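Local atomic coordinates of SIR4-interacting protein SIF2 (Saccharomyces cerevisiae, PDB entry 1R5M), a protein that antagonizes telomeric silencing in yeast and acts as a transcription corepressor within the Set3 complex, which contains a histone deacetylase. Residues Gly241-His246 with Arg272-Gly277; His247-Val252 with Ala265-Thr270; Leu94-Ala99 with Asn129-Leu134; Pro151-Lys156 with Met167-Val172; Leu56-Leu61 with Ser401-Gly406. All coordinates share one frame; numbering follows the deposited sequence.

Interaction 1 (Gly241-His246 with Arg272-Gly277); sequences GKLIGH and RIWHGG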
# COMPACT_ATOMS: atom_id res chain seq x y z
N GLY A 241 14.31 17.34 -10.28
CA GLY A 241 13.39 18.34 -9.79
C GLY A 241 12.99 18.10 -8.35
O GLY A 241 13.29 17.04 -7.78
N LYS A 242 12.33 19.08 -7.75
CA LYS A 242 11.88 18.96 -6.37
C LYS A 242 10.47 19.52 -6.26
O LYS A 242 10.19 20.63 -6.71
CB LYS A 242 12.84 19.71 -5.44
CG LYS A 242 14.26 19.16 -5.47
CD LYS A 242 15.17 19.90 -4.50
CE LYS A 242 16.59 19.34 -4.57
NZ LYS A 242 17.51 20.04 -3.63
N LEU A 243 9.58 18.72 -5.67
CA LEU A 243 8.19 19.12 -5.48
C LEU A 243 8.07 19.65 -4.05
O LEU A 243 8.12 18.88 -3.09
CB LEU A 243 7.29 17.90 -5.70
CG LEU A 243 7.58 17.15 -7.00
CD1 LEU A 243 6.61 15.98 -7.16
CD2 LEU A 243 7.45 18.10 -8.19
N ILE A 244 7.93 20.96 -3.93
CA ILE A 244 7.84 21.61 -2.63
C ILE A 244 6.42 22.03 -2.29
O ILE A 244 5.73 22.64 -3.11
CB ILE A 244 8.74 22.87 -2.58
CG1 ILE A 244 10.18 22.50 -2.97
CG2 ILE A 244 8.71 23.49 -1.19
CD1 ILE A 244 10.82 21.47 -2.05
N GLY A 245 5.99 21.71 -1.08
CA GLY A 245 4.64 22.06 -0.66
C GLY A 245 4.25 21.49 0.69
O GLY A 245 3.71 22.21 1.54
N HIS A 246 4.50 20.20 0.91
CA HIS A 246 4.15 19.57 2.18
C HIS A 246 4.99 20.08 3.34
O HIS A 246 6.14 20.49 3.15
CB HIS A 246 4.28 18.05 2.07
CG HIS A 246 3.17 17.41 1.29
ND1 HIS A 246 1.85 17.47 1.69
CD2 HIS A 246 3.19 16.66 0.16
CE1 HIS A 246 1.10 16.80 0.84
NE2 HIS A 246 1.89 16.29 -0.10
N ARG A 272 -1.79 16.39 -1.98
CA ARG A 272 -1.39 17.29 -3.04
C ARG A 272 -1.37 16.49 -4.34
O ARG A 272 -1.14 15.28 -4.34
CB ARG A 272 -0.02 17.92 -2.75
CG ARG A 272 -0.10 19.12 -1.79
CD ARG A 272 1.27 19.72 -1.49
NE ARG A 272 1.21 20.79 -0.50
CZ ARG A 272 0.99 22.08 -0.78
NH1 ARG A 272 0.82 22.47 -2.04
NH2 ARG A 272 0.97 22.97 0.20
N ILE A 273 -1.67 17.18 -5.44
CA ILE A 273 -1.68 16.58 -6.77
C ILE A 273 -0.61 17.32 -7.55
O ILE A 273 -0.61 18.56 -7.58
CB ILE A 273 -3.05 16.78 -7.47
CG1 ILE A 273 -4.18 16.19 -6.62
CG2 ILE A 273 -3.02 16.12 -8.85
CD1 ILE A 273 -4.09 14.69 -6.40
N TRP A 274 0.32 16.59 -8.16
CA TRP A 274 1.41 17.23 -8.90
C TRP A 274 1.43 16.91 -10.38
O TRP A 274 1.28 15.76 -10.79
CB TRP A 274 2.76 16.82 -8.31
CG TRP A 274 2.84 16.88 -6.82
CD1 TRP A 274 2.37 15.95 -5.93
CD2 TRP A 274 3.43 17.93 -6.03
NE1 TRP A 274 2.64 16.35 -4.65
CE2 TRP A 274 3.28 17.56 -4.68
CE3 TRP A 274 4.06 19.14 -6.34
CZ2 TRP A 274 3.75 18.35 -3.63
CZ3 TRP A 274 4.53 19.93 -5.30
CH2 TRP A 274 4.37 19.53 -3.95
N HIS A 275 1.63 17.95 -11.18
CA HIS A 275 1.70 17.83 -12.63
C HIS A 275 3.12 18.14 -13.11
O HIS A 275 3.68 17.42 -13.93
CB HIS A 275 0.73 18.80 -13.30
CG HIS A 275 1.08 19.11 -14.72
ND1 HIS A 275 0.95 18.19 -15.74
CD2 HIS A 275 1.59 20.23 -15.29
CE1 HIS A 275 1.36 18.73 -16.88
NE2 HIS A 275 1.75 19.97 -16.63
N GLY A 276 3.68 19.23 -12.59
CA GLY A 276 5.02 19.64 -12.97
C GLY A 276 6.11 18.76 -12.40
O GLY A 276 5.94 18.16 -11.34
N GLY A 277 7.23 18.68 -13.11
CA GLY A 277 8.34 17.86 -12.64
C GLY A 277 9.20 18.62 -11.66
O GLY A 277 10.22 18.13 -11.18
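Two members of a WD-repeat structural tetrad, His246 and Trp274, meet here, where strand 241-243 and the Gly-His dipeptide after it lie against strand 271-274 of the next blade. Leu243 slides past the indole of Trp274: its CB sits 3.6 Å from the centroid of the six-membered ring, a CH-pi contact offset toward the rim. With CG anti to the carbonyl carbon (chi1 -50°), CD1 lies over the CG-CD2 bond of the indole while CD2 reaches to 3.5 Å from Gly276 O. Backbone meets the indole edge, Ile244 O lying 3.5 Å from Trp274 CH2. The tetrad is completed by Ser264, whose OG is hydrogen-bonded to both His246 NE2 and Trp274 NE1, and by Asp268 at His246 ND1; this Asp-His-Ser-Trp network is a hallmark of WD40 propellers. Arg272, extended from CG to NE, runs alongside, over one face of the imidazole and in the opposite sense to the His246 side chain, its CD 3.7 Å from the His246 centroid and only 10° off the ring normal. The guanidinium stands nearly perpendicular to that ring and presents a face to Gly245, with Gly245 CA 3.6 Å above its plane, while Arg272 NH1 bonds to Ser281 OG.

Interaction 2 (His247-Val252 with Ala265-Thr270); sequences HGPISV and ASDDGT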
# COMPACT_ATOMS: atom_id res chain seq x y z
N HIS A 247 4.42 20.05 4.54
CA HIS A 247 5.12 20.51 5.74
C HIS A 247 5.37 19.38 6.73
O HIS A 247 5.68 19.62 7.89
CB HIS A 247 4.31 21.61 6.44
CG HIS A 247 3.90 22.73 5.54
ND1 HIS A 247 2.93 22.59 4.57
CD2 HIS A 247 4.33 24.01 5.47
CE1 HIS A 247 2.78 23.74 3.94
NE2 HIS A 247 3.61 24.62 4.46
N GLY A 248 5.23 18.14 6.27
CA GLY A 248 5.46 17.01 7.14
C GLY A 248 5.85 15.77 6.35
O GLY A 248 5.82 15.81 5.12
N PRO A 249 6.22 14.67 7.02
CA PRO A 249 6.61 13.44 6.34
C PRO A 249 5.61 12.98 5.28
O PRO A 249 4.40 13.19 5.42
CB PRO A 249 6.74 12.44 7.49
CG PRO A 249 7.24 13.31 8.61
CD PRO A 249 6.37 14.53 8.49
N ILE A 250 6.13 12.37 4.22
CA ILE A 250 5.31 11.89 3.12
C ILE A 250 4.84 10.47 3.41
O ILE A 250 5.65 9.54 3.52
CB ILE A 250 6.11 11.92 1.80
CG1 ILE A 250 6.66 13.33 1.55
CG2 ILE A 250 5.23 11.47 0.65
CD1 ILE A 250 5.58 14.41 1.47
N SER A 251 3.53 10.30 3.53
CA SER A 251 2.94 9.00 3.85
C SER A 251 2.46 8.20 2.64
O SER A 251 2.34 6.97 2.71
CB SER A 251 1.77 9.20 4.81
OG SER A 251 0.79 10.06 4.24
N VAL A 252 2.18 8.89 1.54
CA VAL A 252 1.68 8.23 0.34
C VAL A 252 2.17 8.89 -0.94
O VAL A 252 2.21 10.11 -1.03
CB VAL A 252 0.13 8.27 0.28
CG1 VAL A 252 -0.37 7.50 -0.94
CG2 VAL A 252 -0.47 7.71 1.56
N ALA A 265 0.38 12.26 -0.06
CA ALA A 265 -0.32 12.49 1.20
C ALA A 265 0.77 12.72 2.23
O ALA A 265 1.88 12.19 2.10
CB ALA A 265 -1.18 11.29 1.59
N SER A 266 0.46 13.49 3.27
CA SER A 266 1.46 13.80 4.28
C SER A 266 0.92 13.81 5.70
O SER A 266 -0.30 13.85 5.92
CB SER A 266 2.06 15.17 3.96
OG SER A 266 2.86 15.66 5.03
N ASP A 267 1.83 13.75 6.66
CA ASP A 267 1.46 13.80 8.06
C ASP A 267 0.86 15.18 8.32
O ASP A 267 0.18 15.38 9.33
CB ASP A 267 2.69 13.62 8.97
CG ASP A 267 3.17 12.18 9.03
OD1 ASP A 267 2.57 11.31 8.38
OD2 ASP A 267 4.16 11.93 9.75
N ASP A 268 1.11 16.12 7.41
CA ASP A 268 0.59 17.47 7.57
C ASP A 268 -0.91 17.56 7.37
O ASP A 268 -1.49 18.65 7.43
CB ASP A 268 1.34 18.49 6.67
CG ASP A 268 1.03 18.33 5.18
OD1 ASP A 268 0.08 17.62 4.80
OD2 ASP A 268 1.75 18.97 4.38
N GLY A 269 -1.54 16.41 7.14
CA GLY A 269 -2.98 16.37 6.96
C GLY A 269 -3.54 16.78 5.62
O GLY A 269 -4.75 16.98 5.48
N THR A 270 -2.68 16.90 4.61
CA THR A 270 -3.14 17.31 3.30
C THR A 270 -2.75 16.34 2.19
O THR A 270 -1.84 15.52 2.35
CB THR A 270 -2.58 18.68 2.87
OG1 THR A 270 -1.17 18.56 2.62
CG2 THR A 270 -2.82 19.72 3.95
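Asp268 faces His247 and Gly248 at the open end of a beta hairpin, strands 250-256 and 261-266 of WD repeat 5, where it supplies the aspartate of the His-Asp pair found in WD repeats. Its CB packs 3.9 Å from Gly248 N. From there CG sits between the backbone N and the carbonyl carbon (chi1 71°), which turns OD2 to the His247 backbone and leaves OD1 to its own segment. OD2 takes a nearly straight bond from the backbone, His247 N to Asp268 OD2 being 2.9 Å, and it also receives ND1 of His246. OD1 accepts from both OG1 and N of Thr270 on the same face of the carboxylate, the shorter bond being Thr270 OG1 to Asp268 OD1 at 2.7 Å; the backbone bond makes an Asx turn. With an alanine here, His247 N, His246 and both Thr270 donors would probably lose the carboxylate that holds them, and the turn would be less firmly tied to the His247 backbone. Next door, Pro249 lies across Asp267, CB of the proline 3.5 Å from Asp267 OD2, and its carbonyl accepts from the backbone, Asp267 N to Pro249 O 2.9 Å. Further into the hairpin comes a classic beta bulge: Ser251 N donates to Ala265 O at 2.9 Å, and Val252 N reaches the same oxygen weakly. Ser251 OG is hydrogen-bonded to Ile292 O of the next blade. Within the bulge, Val252 CB and Ala265 CB touch at 3.5 Å on one face of the sheet.

Interaction 3 (Leu94-Ala99 with Asn129-Leu134); sequences LRHPFA and NGELRL. With SO4 (sulfate ion), chain B.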
# COMPACT_ATOMS: atom_id res chain seq x y z
N LEU A 94 8.56 -18.76 1.59
CA LEU A 94 9.58 -17.80 1.17
C LEU A 94 10.31 -17.41 2.44
O LEU A 94 9.97 -16.41 3.09
CB LEU A 94 8.91 -16.58 0.53
CG LEU A 94 7.79 -16.87 -0.48
CD1 LEU A 94 7.28 -15.55 -1.04
CD2 LEU A 94 8.29 -17.77 -1.62
N ARG A 95 11.32 -18.19 2.80
CA ARG A 95 12.06 -17.96 4.03
C ARG A 95 13.33 -17.14 3.90
O ARG A 95 14.06 -17.23 2.91
CB ARG A 95 12.37 -19.31 4.68
CG ARG A 95 12.69 -19.26 6.17
CD ARG A 95 12.81 -20.67 6.74
NE ARG A 95 11.60 -21.47 6.55
CZ ARG A 95 10.54 -21.43 7.35
NH1 ARG A 95 10.53 -20.65 8.42
NH2 ARG A 95 9.48 -22.20 7.10
N HIS A 96 13.59 -16.31 4.92
CA HIS A 96 14.79 -15.48 4.98
C HIS A 96 15.62 -16.02 6.14
O HIS A 96 15.09 -16.26 7.22
CB HIS A 96 14.45 -14.02 5.28
CG HIS A 96 13.83 -13.28 4.14
ND1 HIS A 96 14.47 -12.24 3.49
CD2 HIS A 96 12.61 -13.38 3.56
CE1 HIS A 96 13.66 -11.74 2.57
NE2 HIS A 96 12.53 -12.41 2.60
N PRO A 97 16.92 -16.23 5.94
CA PRO A 97 17.73 -16.73 7.05
C PRO A 97 17.91 -15.63 8.08
O PRO A 97 17.76 -14.45 7.76
CB PRO A 97 19.04 -17.11 6.36
CG PRO A 97 19.14 -16.08 5.27
CD PRO A 97 17.73 -16.05 4.72
N PHE A 98 18.21 -15.99 9.32
CA PHE A 98 18.45 -14.97 10.33
C PHE A 98 19.88 -14.52 10.10
O PHE A 98 20.72 -15.32 9.68
CB PHE A 98 18.27 -15.53 11.74
CG PHE A 98 16.84 -15.74 12.13
CD1 PHE A 98 16.18 -16.91 11.77
CD2 PHE A 98 16.14 -14.76 12.82
CE1 PHE A 98 14.84 -17.10 12.11
CE2 PHE A 98 14.80 -14.94 13.16
CZ PHE A 98 14.15 -16.12 12.80
N ALA A 99 20.16 -13.25 10.35
CA ALA A 99 21.49 -12.70 10.13
C ALA A 99 22.56 -13.38 10.97
O ALA A 99 22.29 -13.85 12.08
CB ALA A 99 21.49 -11.20 10.41
N ASN A 129 15.63 -7.05 9.16
CA ASN A 129 17.06 -6.74 9.09
C ASN A 129 17.47 -6.00 7.82
O ASN A 129 18.63 -5.60 7.68
CB ASN A 129 17.93 -8.00 9.29
CG ASN A 129 17.87 -8.97 8.12
OD1 ASN A 129 17.91 -8.57 6.95
ND2 ASN A 129 17.83 -10.26 8.44
N GLY A 130 16.52 -5.81 6.90
CA GLY A 130 16.79 -5.08 5.68
C GLY A 130 16.93 -5.89 4.40
O GLY A 130 16.88 -5.33 3.30
N GLU A 131 17.11 -7.20 4.53
CA GLU A 131 17.27 -8.04 3.36
C GLU A 131 16.03 -8.14 2.48
O GLU A 131 14.90 -8.18 2.98
CB GLU A 131 17.68 -9.46 3.78
CG GLU A 131 17.97 -10.39 2.60
CD GLU A 131 18.20 -11.82 3.04
OE1 GLU A 131 17.25 -12.43 3.59
OE2 GLU A 131 19.32 -12.33 2.84
N LEU A 132 16.26 -8.19 1.18
CA LEU A 132 15.18 -8.35 0.21
C LEU A 132 15.47 -9.64 -0.56
O LEU A 132 16.63 -9.95 -0.84
CB LEU A 132 15.17 -7.19 -0.79
CG LEU A 132 14.89 -5.77 -0.29
CD1 LEU A 132 15.27 -4.78 -1.39
CD2 LEU A 132 13.42 -5.63 0.08
N ARG A 133 14.42 -10.39 -0.87
CA ARG A 133 14.56 -11.61 -1.67
C ARG A 133 13.53 -11.54 -2.78
O ARG A 133 12.42 -11.04 -2.58
CB ARG A 133 14.39 -12.87 -0.82
CG ARG A 133 15.62 -13.14 0.02
CD ARG A 133 15.55 -14.39 0.90
NE ARG A 133 16.83 -14.47 1.61
CZ ARG A 133 17.77 -15.37 1.39
NH1 ARG A 133 17.60 -16.33 0.48
NH2 ARG A 133 18.93 -15.26 2.01
N LEU A 134 13.92 -12.02 -3.96
CA LEU A 134 13.08 -12.03 -5.15
C LEU A 134 12.68 -13.46 -5.45
O LEU A 134 13.54 -14.34 -5.51
CB LEU A 134 13.86 -11.44 -6.33
CG LEU A 134 13.16 -11.44 -7.68
CD1 LEU A 134 11.97 -10.49 -7.66
CD2 LEU A 134 14.15 -11.03 -8.76
S SO4 B . 7.30 -21.61 10.23
O1 SO4 B . 8.47 -20.75 10.49
O2 SO4 B . 7.00 -22.41 11.43
O3 SO4 B . 6.14 -20.77 9.88
O4 SO4 B . 7.59 -22.52 9.10
O HOH W 1 17.81 -12.27 6.29
O HOH W 2 18.26 -11.18 11.29
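His96, Glu131 and Arg133 form the tight half of this contact. The imidazole donates through ND1 to Glu131 OE1 at 2.8 Å, reaching the anti side of the carboxylate, while the extended Arg133 chain passes over one ring face with CD 3.7 Å from the His96 centroid. Arg133 then grips Glu131 side-on in a salt bridge: NE meets OE1 at 2.9 Å, within the guanidinium plane but from above the carboxylate plane, and NH2 reaches OE2. OE1 thus takes two donors, which would tend to compensate its charge. Pro97 closes over the guanidinium, its CD 3.1 Å from Arg133 NH2. The contact bridges successive blades of the WD40 propeller, from strand 86-95 to strand 132-136 in WD repeat 2, and His96 NE2 bonds to Thr125, consistent with the His-Ser/Thr link of a WD-repeat tetrad. Toward Ala99 the packing gives way to water. One water accepts a hydrogen bond from Asn129 ND2 and donates to Pro97 O at 2.6 Å, with a weaker bond to Glu131 OE1; a second spans Ala99 N and Asn129 ND2. Arg95 leaves its backbone away from the other segment; bent at chi3 (-58°), its guanidinium meets a sulfate edge-on, NH1 to O1 at 2.9 Å and NH2 to O4 at 2.8 Å, and NH2 is also salt-bridged to Glu93. That ion, probably from the crystallisation liquor, also binds Asn67 and Arg71.

Interaction 4 (Pro151-Lys156 with Met167-Val172); sequences PIVSVK and MDVENV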
# COMPACT_ATOMS: atom_id res chain seq x y z
N PRO A 151 14.44 -2.10 8.78
CA PRO A 151 13.19 -2.66 8.26
C PRO A 151 12.72 -2.03 6.96
O PRO A 151 12.70 -0.81 6.81
CB PRO A 151 12.20 -2.42 9.40
CG PRO A 151 13.08 -2.53 10.61
CD PRO A 151 14.31 -1.75 10.21
N ILE A 152 12.32 -2.88 6.01
CA ILE A 152 11.84 -2.42 4.71
C ILE A 152 10.41 -1.91 4.85
O ILE A 152 9.56 -2.60 5.41
CB ILE A 152 11.87 -3.57 3.69
CG1 ILE A 152 13.29 -4.14 3.60
CG2 ILE A 152 11.39 -3.08 2.34
CD1 ILE A 152 14.34 -3.12 3.18
N VAL A 153 10.16 -0.70 4.36
CA VAL A 153 8.83 -0.11 4.45
C VAL A 153 8.10 -0.02 3.12
O VAL A 153 6.87 -0.09 3.07
CB VAL A 153 8.86 1.31 5.08
CG1 VAL A 153 9.48 1.26 6.46
CG2 VAL A 153 9.63 2.27 4.19
N SER A 154 8.85 0.14 2.03
CA SER A 154 8.23 0.26 0.72
C SER A 154 9.10 -0.33 -0.39
O SER A 154 10.32 -0.23 -0.36
CB SER A 154 7.95 1.74 0.42
OG SER A 154 7.26 1.90 -0.81
N VAL A 155 8.43 -0.97 -1.35
CA VAL A 155 9.09 -1.55 -2.51
C VAL A 155 8.15 -1.33 -3.69
O VAL A 155 7.00 -1.75 -3.65
CB VAL A 155 9.33 -3.07 -2.36
CG1 VAL A 155 9.88 -3.65 -3.66
CG2 VAL A 155 10.30 -3.33 -1.22
N LYS A 156 8.65 -0.67 -4.73
CA LYS A 156 7.84 -0.39 -5.92
C LYS A 156 8.55 -0.87 -7.18
O LYS A 156 9.73 -0.60 -7.38
CB LYS A 156 7.55 1.11 -6.03
CG LYS A 156 6.72 1.72 -4.89
CD LYS A 156 5.29 1.20 -4.91
CE LYS A 156 4.42 1.87 -3.83
NZ LYS A 156 4.14 3.31 -4.08
N MET A 167 12.81 1.19 0.08
CA MET A 167 13.15 2.16 1.11
C MET A 167 12.91 1.54 2.47
O MET A 167 11.95 0.79 2.66
CB MET A 167 12.30 3.43 0.97
CG MET A 167 12.71 4.54 1.93
SD MET A 167 11.89 6.11 1.59
CE MET A 167 10.26 5.69 2.10
N ASP A 168 13.80 1.83 3.42
CA ASP A 168 13.66 1.30 4.77
C ASP A 168 13.23 2.40 5.74
O ASP A 168 13.08 3.57 5.35
CB ASP A 168 14.95 0.61 5.25
CG ASP A 168 16.16 1.53 5.29
OD1 ASP A 168 16.02 2.71 5.71
OD2 ASP A 168 17.26 1.07 4.92
N VAL A 169 13.03 2.03 7.00
CA VAL A 169 12.59 2.97 8.02
C VAL A 169 13.54 4.14 8.27
O VAL A 169 13.11 5.20 8.73
CB VAL A 169 12.34 2.26 9.37
CG1 VAL A 169 11.20 1.26 9.23
CG2 VAL A 169 13.59 1.56 9.84
N GLU A 170 14.82 3.95 7.98
CA GLU A 170 15.80 5.01 8.17
C GLU A 170 15.88 5.87 6.92
O GLU A 170 16.76 6.72 6.78
CB GLU A 170 17.17 4.42 8.49
CG GLU A 170 17.21 3.63 9.80
CD GLU A 170 16.75 4.46 10.98
OE1 GLU A 170 17.20 5.61 11.12
OE2 GLU A 170 15.94 3.95 11.79
N ASN A 171 14.95 5.64 6.01
CA ASN A 171 14.86 6.35 4.74
C ASN A 171 15.99 6.12 3.76
O ASN A 171 16.19 6.90 2.83
CB ASN A 171 14.67 7.85 4.98
CG ASN A 171 13.26 8.18 5.43
OD1 ASN A 171 12.29 7.90 4.73
ND2 ASN A 171 13.15 8.77 6.61
N VAL A 172 16.74 5.04 3.96
CA VAL A 172 17.79 4.72 3.01
C VAL A 172 16.97 4.19 1.84
O VAL A 172 16.14 3.30 2.02
CB VAL A 172 18.73 3.62 3.53
CG1 VAL A 172 19.67 3.17 2.42
CG2 VAL A 172 19.54 4.16 4.70
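Backbone bonds between Val153-Ser154 and Met167 come first. Met167 O accepts from two successive amides, Val153 N at 2.9 Å and in the carbonyl plane, then Ser154 N at 3.2 Å and tilted from it, while Met167 N returns a bond to Ser154 O. Both Val153 and Ser154 therefore face one residue, a classic beta bulge in the hairpin of strands 152-157 and 163-168 that forms part of WD repeat 3. At the open end of the hairpin Val169 N donates to Pro151 O at 2.9 Å, just where the chain enters the type I turn from Asp168 to Asn171. Apolar packing crosses the same end. Val153 CG1, anti to the carbonyl carbon (chi1 -58°), presses against Val169 CG1 at 3.3 Å, and Val169 CG2 meets Pro151 CD at 3.4 Å; both are tighter than ordinary van der Waals contact. The second branch of Val153, CG2, lies 3.1 Å from Met167 O and also approaches Met167 CE. An alanine in place of Val153 is likely to open a gap beside Val169 CG1 and leave the Met167 methyl without that neighbour. Among side-chain polar bonds, those of Asp168 tie the turn: Val172 N reaches OD1 at 3.0 Å from above the carboxylate plane, and OD2 accepts from His148 ND1, while Ser154 OG bonds to Asp211. Asp168 CB packs 3.1 Å from Pro151 O.

Interaction 5 (Leu56-Leu61 with Ser401-Gly406); sequences LDESIL and SWNCAG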
# COMPACT_ATOMS: atom_id res chain seq x y z
N LEU A 56 -2.86 -10.52 -11.02
CA LEU A 56 -3.55 -11.14 -12.15
C LEU A 56 -4.27 -12.45 -11.84
O LEU A 56 -5.08 -12.91 -12.66
CB LEU A 56 -2.57 -11.34 -13.30
CG LEU A 56 -2.03 -10.04 -13.89
CD1 LEU A 56 -1.02 -10.34 -14.99
CD2 LEU A 56 -3.18 -9.20 -14.44
N ASP A 57 -4.00 -13.05 -10.69
CA ASP A 57 -4.65 -14.30 -10.31
C ASP A 57 -5.45 -14.06 -9.04
O ASP A 57 -4.89 -13.91 -7.95
CB ASP A 57 -3.60 -15.38 -10.06
CG ASP A 57 -4.20 -16.77 -9.95
OD1 ASP A 57 -5.30 -16.90 -9.36
OD2 ASP A 57 -3.58 -17.73 -10.44
N GLU A 58 -6.77 -14.05 -9.17
CA GLU A 58 -7.65 -13.79 -8.03
C GLU A 58 -7.57 -14.79 -6.89
O GLU A 58 -8.06 -14.52 -5.79
CB GLU A 58 -9.10 -13.68 -8.50
CG GLU A 58 -9.79 -15.02 -8.76
CD GLU A 58 -11.28 -14.86 -9.00
OE1 GLU A 58 -11.67 -14.53 -10.14
OE2 GLU A 58 -12.06 -15.04 -8.04
N SER A 59 -6.94 -15.94 -7.13
CA SER A 59 -6.85 -16.98 -6.10
C SER A 59 -5.54 -17.04 -5.33
O SER A 59 -5.43 -17.78 -4.36
CB SER A 59 -7.10 -18.36 -6.73
OG SER A 59 -5.96 -18.78 -7.46
N ILE A 60 -4.55 -16.25 -5.75
CA ILE A 60 -3.25 -16.29 -5.09
C ILE A 60 -2.97 -15.13 -4.14
O ILE A 60 -3.06 -13.96 -4.51
CB ILE A 60 -2.12 -16.36 -6.14
CG1 ILE A 60 -2.30 -17.63 -6.99
CG2 ILE A 60 -0.76 -16.37 -5.46
CD1 ILE A 60 -1.26 -17.80 -8.08
N LEU A 61 -2.61 -15.49 -2.91
CA LEU A 61 -2.31 -14.53 -1.86
C LEU A 61 -0.90 -14.73 -1.32
O LEU A 61 -0.44 -15.86 -1.14
CB LEU A 61 -3.31 -14.70 -0.70
CG LEU A 61 -3.09 -13.89 0.58
CD1 LEU A 61 -3.26 -12.41 0.28
CD2 LEU A 61 -4.10 -14.33 1.65
N SER A 401 -5.92 -6.24 2.31
CA SER A 401 -5.62 -6.27 0.88
C SER A 401 -6.74 -6.91 0.09
O SER A 401 -7.36 -7.87 0.55
CB SER A 401 -4.32 -7.03 0.64
OG SER A 401 -4.44 -8.38 1.06
N TRP A 402 -6.99 -6.37 -1.10
CA TRP A 402 -8.03 -6.87 -2.01
C TRP A 402 -7.47 -7.84 -3.03
O TRP A 402 -6.36 -7.63 -3.55
CB TRP A 402 -8.62 -5.74 -2.85
CG TRP A 402 -9.47 -4.73 -2.19
CD1 TRP A 402 -9.08 -3.52 -1.68
CD2 TRP A 402 -10.90 -4.75 -2.09
NE1 TRP A 402 -10.17 -2.79 -1.28
CE2 TRP A 402 -11.30 -3.53 -1.53
CE3 TRP A 402 -11.87 -5.70 -2.44
CZ2 TRP A 402 -12.65 -3.22 -1.30
CZ3 TRP A 402 -13.21 -5.39 -2.22
CH2 TRP A 402 -13.58 -4.16 -1.65
N ASN A 403 -8.23 -8.88 -3.37
CA ASN A 403 -7.76 -9.77 -4.42
C ASN A 403 -8.12 -9.02 -5.71
O ASN A 403 -8.90 -8.06 -5.66
CB ASN A 403 -8.38 -11.18 -4.32
CG ASN A 403 -9.82 -11.25 -4.81
OD1 ASN A 403 -10.59 -10.31 -4.71
ND2 ASN A 403 -10.18 -12.42 -5.33
N CYS A 404 -7.55 -9.40 -6.84
CA CYS A 404 -7.80 -8.65 -8.07
C CYS A 404 -9.24 -8.63 -8.58
O CYS A 404 -9.63 -7.70 -9.29
CB CYS A 404 -6.85 -9.12 -9.18
SG CYS A 404 -7.02 -10.83 -9.72
N ALA A 405 -10.03 -9.63 -8.20
CA ALA A 405 -11.42 -9.71 -8.64
C ALA A 405 -12.34 -8.88 -7.75
O ALA A 405 -13.50 -8.63 -8.10
CB ALA A 405 -11.88 -11.16 -8.66
N GLY A 406 -11.83 -8.47 -6.59
CA GLY A 406 -12.63 -7.68 -5.67
C GLY A 406 -13.66 -8.46 -4.88
O GLY A 406 -14.59 -7.86 -4.33
O HOH W 3 -5.64 -11.54 -6.58
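Asn403 and Cys404 both turn their side chains onto Glu58, one to either end of its backbone. The Asn403 N-H points almost straight at the carbonyl oxygen, which it meets at 125° to the C=O bond: ND2 donates to Glu58 O at 3.0 Å with an N-H...O angle of 171°, the oxygen lying in the amide plane. ND2 also bonds to Asn407 and OD1 to the backbone of Lys408, fixing the amide's rotation. Cys404 directs its sulfur to the other end, SG 3.3 Å from Glu58 N, set between the backbone N and the carbonyl carbon (chi1 63°). Two type I turns thus face each other, Asp57-Ile60 in WD repeat 1 and Asn403-Gly406 in WD repeat 8, so the contact joins the first and last repeats where the propeller ring closes. Glu58 CB lies 3.7 Å from Cys404 SG, and the extended side chain passes beside Ala405, OE1 coming 3.7 Å from its CB, while OE2 takes a bond from Asn407 ND2. A water links the turns by donating to Asp57 O at 2.8 Å and accepting from Cys404 N at 2.9 Å. Deeper in, Leu61 CD1 approaches Ser401 OG, which bonds to Ser51.

Along the chain the order is interaction 3, interaction 4, then interaction 2 nested inside interaction 1, all within the long loop that interaction 5 closes. Interactions 1 and 2 lie about 13 Å apart between centres and share the sheet of strands 250-256, 261-266, 271-274 and 283-285; they touch at the His246-Asp268 side of the tetrad. Interactions 3 and 4, about 14 Å apart between centres, touch where Leu132 packs on Ile152 and Val155, one blade against the next. Interaction 5 lies across the centre of the chain from interactions 1, 2 and 4, about 33 Å from interaction 1 between centres. Together they combine contacts within blades, between neighbours and across the junction that closes the eight-repeat propeller.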